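PDB 3M94: translation initiation factor 4E from Ascaris suum, which binds the trimethylguanosine cap of messenger RNA and so probably takes part in starting translation. Local coordinates for residues Gln46-Leu51 against Ala118-Arg123; Glu62-Met67 against Trp132-Leu137; Gln28-Asp33 against Trp39-His44. One frame throughout, in Å; residues are numbered along the deposited sequence.

Interactions 1 and 2 are buried and lie on opposite sides of the chain's centre, while interaction 3 is only partly buried, at the edge of the sheet. Strands 115-121 and 127-133, neighbours in that sheet, supply one segment each to interactions 1 and 2, and Val119 packs on Trp132 between them. Both contacts reach the cap analogue. Interaction 1 brings Arg123 to the phosphates, and interaction 2 brings Met67 to the base, with the Trp132 edge near its N7 methyl. Interaction 3 joins edge strand 26-34 to helix 35-42 through hydrocarbon alone. Its chain leads directly into Gln46-Leu51 of interaction 1, where backbone carbonyls share the packing with methyl groups.

Interaction 1: residues Gln46-Leu51 against Ala118-Arg123; sequences QAASGL and AVVNVR. With M7M (N,N,7-trimethylguanosine 5'-(trihydrogen diphosphate)), chain C.
Val122 pushes its two methyl groups into the turn formed by Ala48 and Leu51. This is the tight part of the contact. CG2 of Val122 lies 3.3 Å from Ala48 O and 4.1 Å from Leu51 CB. The other branch, Val122 CG1, sits 3.8 Å from Leu51 O. The side chains of Leu51 and Val122 cross at about a right angle. Ala48 O also accepts Leu51 N at 2.9 Å, which closes the short 3-10 turn. Packing is looser two residues back along the strand, where Ala48 CB and Val120 CG2 are 4.4 Å apart.

In the eIF4E fold, strand 115-121 belongs to the curved antiparallel sheet, and helix 88-104 packs on the same side as this loop. Val120 touches Trp96 of that helix. Asn121 and Arg123 point the other way, to the cap pocket.

Arg123 on that side is partly exposed to solvent, while Asn121 is buried. A bend at chi2 (-67°) folds Arg123 back, and NH1 bonds to Val122 O at 2.7 Å (159°), from above the carbonyl plane, and also to Ser55 O. Asn121 CB lies over one guanidinium face, toward its rim. Asp56 takes a salt bridge from Arg123 NH2 and a hydrogen bond from Asn121 ND2. Held in this way, Arg123 gives a nearly straight bond (170°, 3.2 Å) from NE to OBA of the terminal phosphate; OBA lies in the guanidinium plane.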
loop_
_atom_site.group_PDB
_atom_site.type_symbol
_atom_site.label_atom_id
_atom_site.label_comp_id
_atom_site.label_asym_id
_atom_site.label_seq_id
_atom_site.Cartn_x
_atom_site.Cartn_y
_atom_site.Cartn_z
ATOM N N GLN A 46 2.701 9.363 13.062
ATOM C CA GLN A 46 1.998 8.422 13.932
ATOM C C GLN A 46 1.890 7.028 13.310
ATOM O O GLN A 46 1.655 6.889 12.114
ATOM C CB GLN A 46 0.606 8.971 14.227
ATOM C CG GLN A 46 -0.139 8.272 15.335
ATOM C CD GLN A 46 -1.466 8.946 15.659
ATOM O OE1 GLN A 46 -1.909 9.866 14.955
ATOM N NE2 GLN A 46 -2.111 8.484 16.732
ATOM N N ALA A 47 2.046 6.000 14.144
ATOM C CA ALA A 47 1.906 4.608 13.710
ATOM C C ALA A 47 0.484 4.406 13.178
ATOM O O ALA A 47 -0.469 5.052 13.661
ATOM C CB ALA A 47 2.199 3.662 14.870
ATOM N N ALA A 48 0.349 3.545 12.168
ATOM C CA ALA A 48 -0.960 3.260 11.588
ATOM C C ALA A 48 -1.939 2.827 12.683
ATOM O O ALA A 48 -3.068 3.328 12.747
ATOM C CB ALA A 48 -0.847 2.180 10.505
ATOM N N SER A 49 -1.474 1.938 13.560
ATOM C CA SER A 49 -2.299 1.359 14.629
ATOM C C SER A 49 -2.836 2.415 15.573
ATOM O O SER A 49 -3.845 2.189 16.225
ATOM C CB SER A 49 -1.511 0.314 15.423
ATOM O OG SER A 49 -0.278 0.845 15.887
ATOM N N GLY A 50 -2.162 3.570 15.618
ATOM C CA GLY A 50 -2.546 4.674 16.484
ATOM C C GLY A 50 -3.603 5.587 15.898
ATOM O O GLY A 50 -4.130 6.449 16.603
ATOM N N LEU A 51 -3.905 5.424 14.608
ATOM C CA LEU A 51 -4.854 6.324 13.940
ATOM C C LEU A 51 -6.283 6.149 14.451
ATOM O O LEU A 51 -6.641 5.091 14.964
ATOM C CB LEU A 51 -4.811 6.158 12.423
ATOM C CG LEU A 51 -3.509 6.539 11.692
ATOM C CD1 LEU A 51 -3.645 6.251 10.214
ATOM C CD2 LEU A 51 -3.119 8.008 11.909
ATOM N N ALA A 118 0.548 2.086 -2.115
ATOM C CA ALA A 118 -0.036 1.305 -1.018
ATOM C C ALA A 118 -1.033 2.113 -0.189
ATOM O O ALA A 118 -0.924 3.342 -0.090
ATOM C CB ALA A 118 1.058 0.792 -0.119
ATOM N N VAL A 119 -1.969 1.406 0.445
ATOM C CA VAL A 119 -2.990 2.042 1.268
ATOM C C VAL A 119 -3.227 1.251 2.549
ATOM O O VAL A 119 -3.407 0.020 2.516
ATOM C CB VAL A 119 -4.351 2.110 0.525
ATOM C CG1 VAL A 119 -5.419 2.852 1.369
ATOM C CG2 VAL A 119 -4.195 2.750 -0.840
ATOM N N VAL A 120 -3.244 1.958 3.678
ATOM C CA VAL A 120 -3.783 1.376 4.886
ATOM C C VAL A 120 -5.041 2.137 5.314
ATOM O O VAL A 120 -5.011 3.362 5.475
ATOM C CB VAL A 120 -2.732 1.245 6.025
ATOM C CG1 VAL A 120 -2.034 2.578 6.315
ATOM C CG2 VAL A 120 -3.377 0.655 7.310
ATOM N N ASN A 121 -6.147 1.401 5.461
ATOM C CA ASN A 121 -7.394 1.943 5.992
ATOM C C ASN A 121 -7.546 1.439 7.419
ATOM O O ASN A 121 -7.544 0.229 7.650
ATOM C CB ASN A 121 -8.601 1.489 5.152
ATOM C CG ASN A 121 -8.406 1.743 3.659
ATOM O OD1 ASN A 121 -8.306 0.803 2.876
ATOM N ND2 ASN A 121 -8.343 3.019 3.263
ATOM N N VAL A 122 -7.646 2.359 8.376
ATOM C CA VAL A 122 -7.850 1.986 9.768
ATOM C C VAL A 122 -9.344 2.081 10.040
ATOM O O VAL A 122 -9.936 3.169 9.910
ATOM C CB VAL A 122 -7.038 2.881 10.738
ATOM C CG1 VAL A 122 -7.512 2.722 12.168
ATOM C CG2 VAL A 122 -5.565 2.565 10.652
ATOM N N ARG A 123 -9.949 0.945 10.410
ATOM C CA ARG A 123 -11.395 0.862 10.603
ATOM C C ARG A 123 -11.789 0.110 11.899
ATOM O O ARG A 123 -10.997 -0.671 12.445
ATOM C CB ARG A 123 -12.061 0.199 9.376
ATOM C CG ARG A 123 -11.831 0.886 8.012
ATOM C CD ARG A 123 -12.498 2.268 7.926
ATOM N NE ARG A 123 -12.238 2.958 6.653
ATOM C CZ ARG A 123 -11.173 3.722 6.382
ATOM N NH1 ARG A 123 -10.212 3.921 7.282
ATOM N NH2 ARG A 123 -11.066 4.299 5.191
HETATM O OAX M7M C . -15.934 1.030 3.505
HETATM O OAY M7M C . -14.019 0.470 4.959
HETATM P PAZ M7M C . -14.485 1.510 4.002
HETATM O OBA M7M C . -14.580 2.926 4.457
HETATM O OBB M7M C . -11.128 7.394 -4.803
HETATM C CBC M7M C . -10.653 5.778 -2.628
HETATM O OBD M7M C . -13.542 1.480 2.706
HETATM N NBE M7M C . -12.937 8.709 -4.785
HETATM C CBF M7M C . -12.144 7.805 -4.224
HETATM C CBG M7M C . -12.520 7.349 -2.995
HETATM N NBH M7M C . -11.901 6.463 -2.266
HETATM C CBI M7M C . -12.607 6.323 -1.159
HETATM O OBJ M7M C . -11.757 3.096 3.362
HETATM P PBK M7M C . -12.606 2.696 2.237
HETATM O OBL M7M C . -12.039 2.340 0.914
HETATM C CBM M7M C . -14.027 9.128 -4.148
HETATM N NBN M7M C . -14.397 8.685 -2.944
HETATM C CBO M7M C . -13.631 7.778 -2.351
HETATM N NBP M7M C . -13.655 7.131 -1.212
HETATM C CBQ M7M C . -14.678 7.264 -0.177
HETATM O OBR M7M C . -14.396 6.433 0.933
HETATM C CBS M7M C . -15.206 5.271 0.949
HETATM C CBT M7M C . -14.330 4.042 0.858
HETATM O OBU M7M C . -13.681 3.848 2.089
HETATM N NBV M7M C . -14.758 10.028 -4.781
HETATM C CBW M7M C . -15.954 10.538 -4.166
HETATM C CBX M7M C . -15.954 6.761 -0.776
HETATM C CBY M7M C . -15.991 5.326 -0.330
HETATM C CBZ M7M C . -14.334 10.477 -6.084
HETATM O OCA M7M C . -16.994 7.520 -0.188
HETATM O OCB M7M C . -17.311 4.864 -0.100
#

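Interaction 2: residues Glu62-Met67 against Trp132-Leu137; sequences EGIKPM and WTRDSL. With M7M (N,N,7-trimethylguanosine 5'-(trihydrogen diphosphate)), chain C.
The guanidinium of Arg134, which touches Ile64 across the contact, is gripped at two nitrogens. NE gives a hydrogen bond to Glu113 O, and NH2 gives one to Asn72 OD1. The third nitrogen, NH1, meets the tip of Ile64, with CD1 3.9 Å away. The bend at chi3 (75°) turns the end of Arg134 toward Ile64, although its CB does not head that way. The two side chains cross at about a right angle.

Trp132 makes the larger part of the contact. The edge of its six-membered ring meets the backbone of Met67. CZ3 of Trp132 is 3.7 Å from Met67 C, which lies in the ring plane. Pro66 O lies near the same ring, 4.0 Å from Trp132 CH2. Pro66 is the centre of an inverse gamma turn, closed by a weak bond of 2.7 Å from Met67 N to Lys65 O. Met67 O is taken by Asn73 ND2.

Met67 CA is 3.4 Å from OBB, the base oxygen, and the side chain runs on along the base. A turn at chi3 (67°) brings Met67 CE within 3.7 Å of CBZ, one of the two N-methyl groups on the exocyclic amine. The N7 methyl, CBC, lies at the edge of the Trp132 ring, 4.3 Å from CH2. Trp68, the next residue of this loop and part of the cap pocket, also meets the Trp132 ring.

The contact is van der Waals in kind: ring edge on peptide, methyl on guanidinium, with NE and NH2 of Arg134 satisfied elsewhere. The Met67 methyl and Trp132 edge add such contact to the cap's methyl groups, while Trp22, Trp68 and Glu69 of the pocket probably supply stacking and polar recognition.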
loop_
_atom_site.group_PDB
_atom_site.type_symbol
_atom_site.label_atom_id
_atom_site.label_comp_id
_atom_site.label_asym_id
_atom_site.label_seq_id
_atom_site.Cartn_x
_atom_site.Cartn_y
_atom_site.Cartn_z
ATOM N N GLU A 62 4.915 9.724 -6.950
ATOM C CA GLU A 62 4.626 11.140 -7.168
ATOM C C GLU A 62 3.884 11.335 -8.489
ATOM O O GLU A 62 4.294 10.789 -9.516
ATOM C CB GLU A 62 5.890 12.002 -7.173
ATOM C CG GLU A 62 5.586 13.520 -7.179
ATOM C CD GLU A 62 6.834 14.382 -7.173
ATOM O OE1 GLU A 62 7.899 13.925 -7.655
ATOM O OE2 GLU A 62 6.757 15.535 -6.688
ATOM N N GLY A 63 2.802 12.108 -8.453
ATOM C CA GLY A 63 2.044 12.404 -9.655
ATOM C C GLY A 63 0.892 11.442 -9.868
ATOM O O GLY A 63 0.159 11.579 -10.839
ATOM N N ILE A 64 0.751 10.449 -8.986
ATOM C CA ILE A 64 -0.445 9.619 -8.954
ATOM C C ILE A 64 -1.233 9.999 -7.715
ATOM O O ILE A 64 -0.763 9.808 -6.591
ATOM C CB ILE A 64 -0.154 8.098 -8.923
ATOM C CG1 ILE A 64 0.658 7.653 -10.142
ATOM C CG2 ILE A 64 -1.472 7.295 -8.842
ATOM C CD1 ILE A 64 1.155 6.209 -10.037
ATOM N N LYS A 65 -2.417 10.560 -7.936
ATOM C CA LYS A 65 -3.343 10.863 -6.860
ATOM C C LYS A 65 -3.926 9.554 -6.369
ATOM O O LYS A 65 -4.289 8.697 -7.174
ATOM C CB LYS A 65 -4.440 11.833 -7.332
ATOM N N PRO A 66 -3.989 9.365 -5.045
ATOM C CA PRO A 66 -4.454 8.077 -4.533
ATOM C C PRO A 66 -5.980 7.912 -4.591
ATOM O O PRO A 66 -6.620 7.660 -3.560
ATOM C CB PRO A 66 -3.917 8.048 -3.091
ATOM C CG PRO A 66 -3.663 9.454 -2.729
ATOM C CD PRO A 66 -3.460 10.243 -3.984
ATOM N N MET A 67 -6.536 8.051 -5.801
ATOM C CA MET A 67 -7.962 7.894 -6.056
ATOM C C MET A 67 -8.225 6.945 -7.218
ATOM O O MET A 67 -7.427 6.865 -8.155
ATOM C CB MET A 67 -8.596 9.242 -6.388
ATOM C CG MET A 67 -8.427 10.294 -5.314
ATOM S SD MET A 67 -8.999 11.902 -5.869
ATOM C CE MET A 67 -10.771 11.631 -6.020
ATOM N N TRP A 132 -2.093 -1.158 -4.711
ATOM C CA TRP A 132 -2.769 -0.753 -5.953
ATOM C C TRP A 132 -1.857 -0.901 -7.173
ATOM O O TRP A 132 -0.716 -0.428 -7.157
ATOM C CB TRP A 132 -3.230 0.711 -5.877
ATOM C CG TRP A 132 -4.377 0.995 -4.941
ATOM C CD1 TRP A 132 -4.724 0.299 -3.819
ATOM C CD2 TRP A 132 -5.293 2.092 -5.029
ATOM N NE1 TRP A 132 -5.811 0.875 -3.220
ATOM C CE2 TRP A 132 -6.184 1.979 -3.939
ATOM C CE3 TRP A 132 -5.465 3.139 -5.939
ATOM C CZ2 TRP A 132 -7.223 2.886 -3.722
ATOM C CZ3 TRP A 132 -6.499 4.050 -5.723
ATOM C CH2 TRP A 132 -7.364 3.914 -4.621
ATOM N N THR A 133 -2.385 -1.547 -8.223
ATOM C CA THR A 133 -1.678 -1.725 -9.492
ATOM C C THR A 133 -2.465 -1.065 -10.636
ATOM O O THR A 133 -3.667 -0.818 -10.500
ATOM C CB THR A 133 -1.423 -3.218 -9.810
ATOM O OG1 THR A 133 -2.672 -3.870 -10.093
ATOM C CG2 THR A 133 -0.760 -3.902 -8.627
ATOM N N ARG A 134 -1.798 -0.793 -11.759
ATOM C CA ARG A 134 -2.414 0.044 -12.794
ATOM C C ARG A 134 -3.292 -0.689 -13.816
ATOM O O ARG A 134 -4.067 -0.052 -14.512
ATOM C CB ARG A 134 -1.395 0.985 -13.463
ATOM C CG ARG A 134 -0.312 0.339 -14.289
ATOM C CD ARG A 134 0.472 1.397 -15.097
ATOM N NE ARG A 134 1.403 2.175 -14.272
ATOM C CZ ARG A 134 1.226 3.448 -13.905
ATOM N NH1 ARG A 134 2.137 4.059 -13.151
ATOM N NH2 ARG A 134 0.146 4.123 -14.290
ATOM N N ASP A 135 -3.187 -2.015 -13.895
ATOM C CA ASP A 135 -3.952 -2.784 -14.876
ATOM C C ASP A 135 -4.550 -4.064 -14.283
ATOM O O ASP A 135 -3.839 -5.033 -14.007
ATOM C CB ASP A 135 -3.101 -3.099 -16.115
ATOM C CG ASP A 135 -3.921 -3.718 -17.262
ATOM O OD1 ASP A 135 -5.095 -4.120 -17.065
ATOM O OD2 ASP A 135 -3.376 -3.808 -18.379
ATOM N N SER A 136 -5.870 -4.062 -14.123
ATOM C CA SER A 136 -6.588 -5.185 -13.523
ATOM C C SER A 136 -6.654 -6.443 -14.405
ATOM O O SER A 136 -6.975 -7.525 -13.910
ATOM C CB SER A 136 -8.003 -4.746 -13.163
ATOM O OG SER A 136 -8.668 -4.310 -14.330
ATOM N N LEU A 137 -6.353 -6.311 -15.699
ATOM C CA LEU A 137 -6.408 -7.460 -16.613
ATOM C C LEU A 137 -5.059 -8.154 -16.828
ATOM O O LEU A 137 -4.996 -9.203 -17.462
ATOM C CB LEU A 137 -7.020 -7.072 -17.972
ATOM C CG LEU A 137 -8.415 -6.432 -18.071
ATOM C CD1 LEU A 137 -8.794 -6.269 -19.542
ATOM C CD2 LEU A 137 -9.516 -7.199 -17.299
HETATM O OAX M7M C . -15.934 1.030 3.505
HETATM O OAY M7M C . -14.019 0.470 4.959
HETATM P PAZ M7M C . -14.485 1.510 4.002
HETATM O OBA M7M C . -14.580 2.926 4.457
HETATM O OBB M7M C . -11.128 7.394 -4.803
HETATM C CBC M7M C . -10.653 5.778 -2.628
HETATM O OBD M7M C . -13.542 1.480 2.706
HETATM N NBE M7M C . -12.937 8.709 -4.785
HETATM C CBF M7M C . -12.144 7.805 -4.224
HETATM C CBG M7M C . -12.520 7.349 -2.995
HETATM N NBH M7M C . -11.901 6.463 -2.266
HETATM C CBI M7M C . -12.607 6.323 -1.159
HETATM O OBJ M7M C . -11.757 3.096 3.362
HETATM P PBK M7M C . -12.606 2.696 2.237
HETATM O OBL M7M C . -12.039 2.340 0.914
HETATM C CBM M7M C . -14.027 9.128 -4.148
HETATM N NBN M7M C . -14.397 8.685 -2.944
HETATM C CBO M7M C . -13.631 7.778 -2.351
HETATM N NBP M7M C . -13.655 7.131 -1.212
HETATM C CBQ M7M C . -14.678 7.264 -0.177
HETATM O OBR M7M C . -14.396 6.433 0.933
HETATM C CBS M7M C . -15.206 5.271 0.949
HETATM C CBT M7M C . -14.330 4.042 0.858
HETATM O OBU M7M C . -13.681 3.848 2.089
HETATM N NBV M7M C . -14.758 10.028 -4.781
HETATM C CBW M7M C . -15.954 10.538 -4.166
HETATM C CBX M7M C . -15.954 6.761 -0.776
HETATM C CBY M7M C . -15.991 5.326 -0.330
HETATM C CBZ M7M C . -14.334 10.477 -6.084
HETATM O OCA M7M C . -16.994 7.520 -0.188
HETATM O OCB M7M C . -17.311 4.864 -0.100
#

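Interaction 3: residues Gln28-Asp33 against Trp39-His44; sequences QVAVFD and WSLYNH
Strand 28-33 lies beside the helical turn that carries Leu41, with the CA atoms of Ala30 and Leu41 7.9 Å apart. The strand carries a classic beta bulge here: Val29 and Ala30 both face Leu11 of strand 4-14.

One helix side chain, Leu41, makes the contact. Its fork straddles the methyl of Ala30, with CD1 and CD2 each 3.8 Å from Ala30 CB. Leu41 CD1 is also 3.5 Å from Phe32 CD2. Phe32 CG stands between its own backbone N and carbonyl carbon (chi1 60°), and this sets the ring beside Leu41. The two side chains meet at a slant. Leu41 CD2 approaches Val29 CG1 more loosely, at 4.4 Å, where Val29 is exposed.

The chain after Leu41 is tied back by its own groups. His44 ND1 bonds to Ser40 O at 2.7 Å (169°), in the carbonyl plane and on a lone pair. His44 N also reaches Leu41 O at 3.2 Å.

Trp39 and Tyr42 turn to other faces of the helix and pack on helix 88-104. A bound peptide is hydrogen-bonded at Trp39 NE1 and Asn43 OD1, and a basic side chain of it packs on Trp39 and Tyr42. The helix face with Trp39 is the dorsal site of the eIF4E fold, which in relatives receives eIF4G and 4E-binding proteins.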
loop_
_atom_site.group_PDB
_atom_site.type_symbol
_atom_site.label_atom_id
_atom_site.label_comp_id
_atom_site.label_asym_id
_atom_site.label_seq_id
_atom_site.Cartn_x
_atom_site.Cartn_y
_atom_site.Cartn_z
ATOM N N GLN A 28 -1.549 15.667 1.183
ATOM C CA GLN A 28 -0.225 15.169 0.833
ATOM C C GLN A 28 0.730 15.616 1.925
ATOM O O GLN A 28 0.841 16.796 2.199
ATOM C CB GLN A 28 0.238 15.680 -0.533
ATOM C CG GLN A 28 1.642 15.158 -0.864
ATOM C CD GLN A 28 2.105 15.568 -2.231
ATOM O OE1 GLN A 28 1.563 15.132 -3.253
ATOM N NE2 GLN A 28 3.112 16.415 -2.266
ATOM N N VAL A 29 1.373 14.671 2.591
ATOM C CA VAL A 29 2.206 15.023 3.737
ATOM C C VAL A 29 3.589 15.496 3.306
ATOM O O VAL A 29 4.040 16.562 3.734
ATOM C CB VAL A 29 2.305 13.866 4.766
ATOM C CG1 VAL A 29 3.411 14.141 5.781
ATOM C CG2 VAL A 29 0.956 13.698 5.497
ATOM N N ALA A 30 4.247 14.683 2.479
ATOM C CA ALA A 30 5.571 14.993 1.944
ATOM C C ALA A 30 5.837 14.126 0.713
ATOM O O ALA A 30 5.127 13.146 0.474
ATOM C CB ALA A 30 6.625 14.738 3.000
ATOM N N VAL A 31 6.855 14.518 -0.054
ATOM C CA VAL A 31 7.386 13.779 -1.194
ATOM C C VAL A 31 8.857 13.518 -0.862
ATOM O O VAL A 31 9.540 14.396 -0.345
ATOM C CB VAL A 31 7.326 14.624 -2.507
ATOM C CG1 VAL A 31 7.842 13.819 -3.726
ATOM C CG2 VAL A 31 5.914 15.134 -2.778
ATOM N N PHE A 32 9.342 12.311 -1.136
ATOM C CA PHE A 32 10.730 11.987 -0.864
ATOM C C PHE A 32 11.292 11.101 -1.979
ATOM O O PHE A 32 10.535 10.437 -2.698
ATOM C CB PHE A 32 10.859 11.301 0.508
ATOM C CG PHE A 32 10.076 10.016 0.628
ATOM C CD1 PHE A 32 10.628 8.802 0.242
ATOM C CD2 PHE A 32 8.769 10.020 1.088
ATOM C CE1 PHE A 32 9.902 7.623 0.342
ATOM C CE2 PHE A 32 8.038 8.833 1.191
ATOM C CZ PHE A 32 8.606 7.643 0.823
ATOM N N ASP A 33 12.616 11.089 -2.123
ATOM C CA ASP A 33 13.236 10.205 -3.096
ATOM C C ASP A 33 14.566 9.609 -2.620
ATOM O O ASP A 33 15.365 9.177 -3.424
ATOM C CB ASP A 33 13.366 10.904 -4.457
ATOM C CG ASP A 33 14.370 12.058 -4.445
ATOM O OD1 ASP A 33 14.942 12.393 -3.388
ATOM O OD2 ASP A 33 14.588 12.633 -5.524
ATOM N N TRP A 39 12.867 7.481 6.023
ATOM C CA TRP A 39 12.930 7.214 7.461
ATOM C C TRP A 39 12.612 8.428 8.357
ATOM O O TRP A 39 11.924 8.272 9.370
ATOM C CB TRP A 39 14.262 6.571 7.854
ATOM C CG TRP A 39 14.385 5.130 7.424
ATOM C CD1 TRP A 39 15.365 4.593 6.634
ATOM C CD2 TRP A 39 13.501 4.040 7.763
ATOM N NE1 TRP A 39 15.143 3.254 6.450
ATOM C CE2 TRP A 39 14.013 2.884 7.134
ATOM C CE3 TRP A 39 12.332 3.934 8.533
ATOM C CZ2 TRP A 39 13.398 1.628 7.253
ATOM C CZ3 TRP A 39 11.714 2.685 8.642
ATOM C CH2 TRP A 39 12.250 1.554 8.010
ATOM N N SER A 40 13.089 9.624 7.982
ATOM C CA SER A 40 12.782 10.853 8.729
ATOM C C SER A 40 11.293 11.114 8.787
ATOM O O SER A 40 10.791 11.659 9.777
ATOM C CB SER A 40 13.432 12.094 8.109
ATOM O OG SER A 40 14.825 11.921 8.022
ATOM N N LEU A 41 10.596 10.764 7.710
ATOM C CA LEU A 41 9.148 10.833 7.691
ATOM C C LEU A 41 8.564 9.765 8.584
ATOM O O LEU A 41 7.813 10.045 9.517
ATOM C CB LEU A 41 8.635 10.588 6.278
ATOM C CG LEU A 41 8.385 11.773 5.380
ATOM C CD1 LEU A 41 7.617 11.268 4.153
ATOM C CD2 LEU A 41 7.579 12.819 6.160
ATOM N N TYR A 42 8.909 8.522 8.286
ATOM C CA TYR A 42 8.295 7.415 8.978
ATOM C C TYR A 42 8.501 7.454 10.491
ATOM O O TYR A 42 7.574 7.158 11.244
ATOM C CB TYR A 42 8.716 6.069 8.368
ATOM C CG TYR A 42 7.897 4.942 8.941
ATOM C CD1 TYR A 42 6.671 4.578 8.371
ATOM C CD2 TYR A 42 8.325 4.270 10.084
ATOM C CE1 TYR A 42 5.902 3.534 8.926
ATOM C CE2 TYR A 42 7.579 3.234 10.635
ATOM C CZ TYR A 42 6.375 2.875 10.056
ATOM O OH TYR A 42 5.652 1.849 10.620
ATOM N N ASN A 43 9.695 7.843 10.928
ATOM C CA ASN A 43 10.034 7.886 12.342
ATOM C C ASN A 43 9.286 8.926 13.184
ATOM O O ASN A 43 9.240 8.813 14.408
ATOM C CB ASN A 43 11.530 8.133 12.503
ATOM C CG ASN A 43 12.353 6.905 12.185
ATOM O OD1 ASN A 43 11.824 5.799 12.107
ATOM N ND2 ASN A 43 13.650 7.097 11.987
ATOM N N HIS A 44 8.757 9.963 12.534
ATOM C CA HIS A 44 8.136 11.060 13.259
ATOM C C HIS A 44 6.621 11.140 13.101
ATOM O O HIS A 44 5.970 11.903 13.822
ATOM C CB HIS A 44 8.818 12.369 12.862
ATOM C CG HIS A 44 10.247 12.426 13.290
ATOM N ND1 HIS A 44 11.292 12.119 12.441
ATOM C CD2 HIS A 44 10.805 12.688 14.497
ATOM C CE1 HIS A 44 12.433 12.217 13.105
ATOM N NE2 HIS A 44 12.166 12.566 14.349
#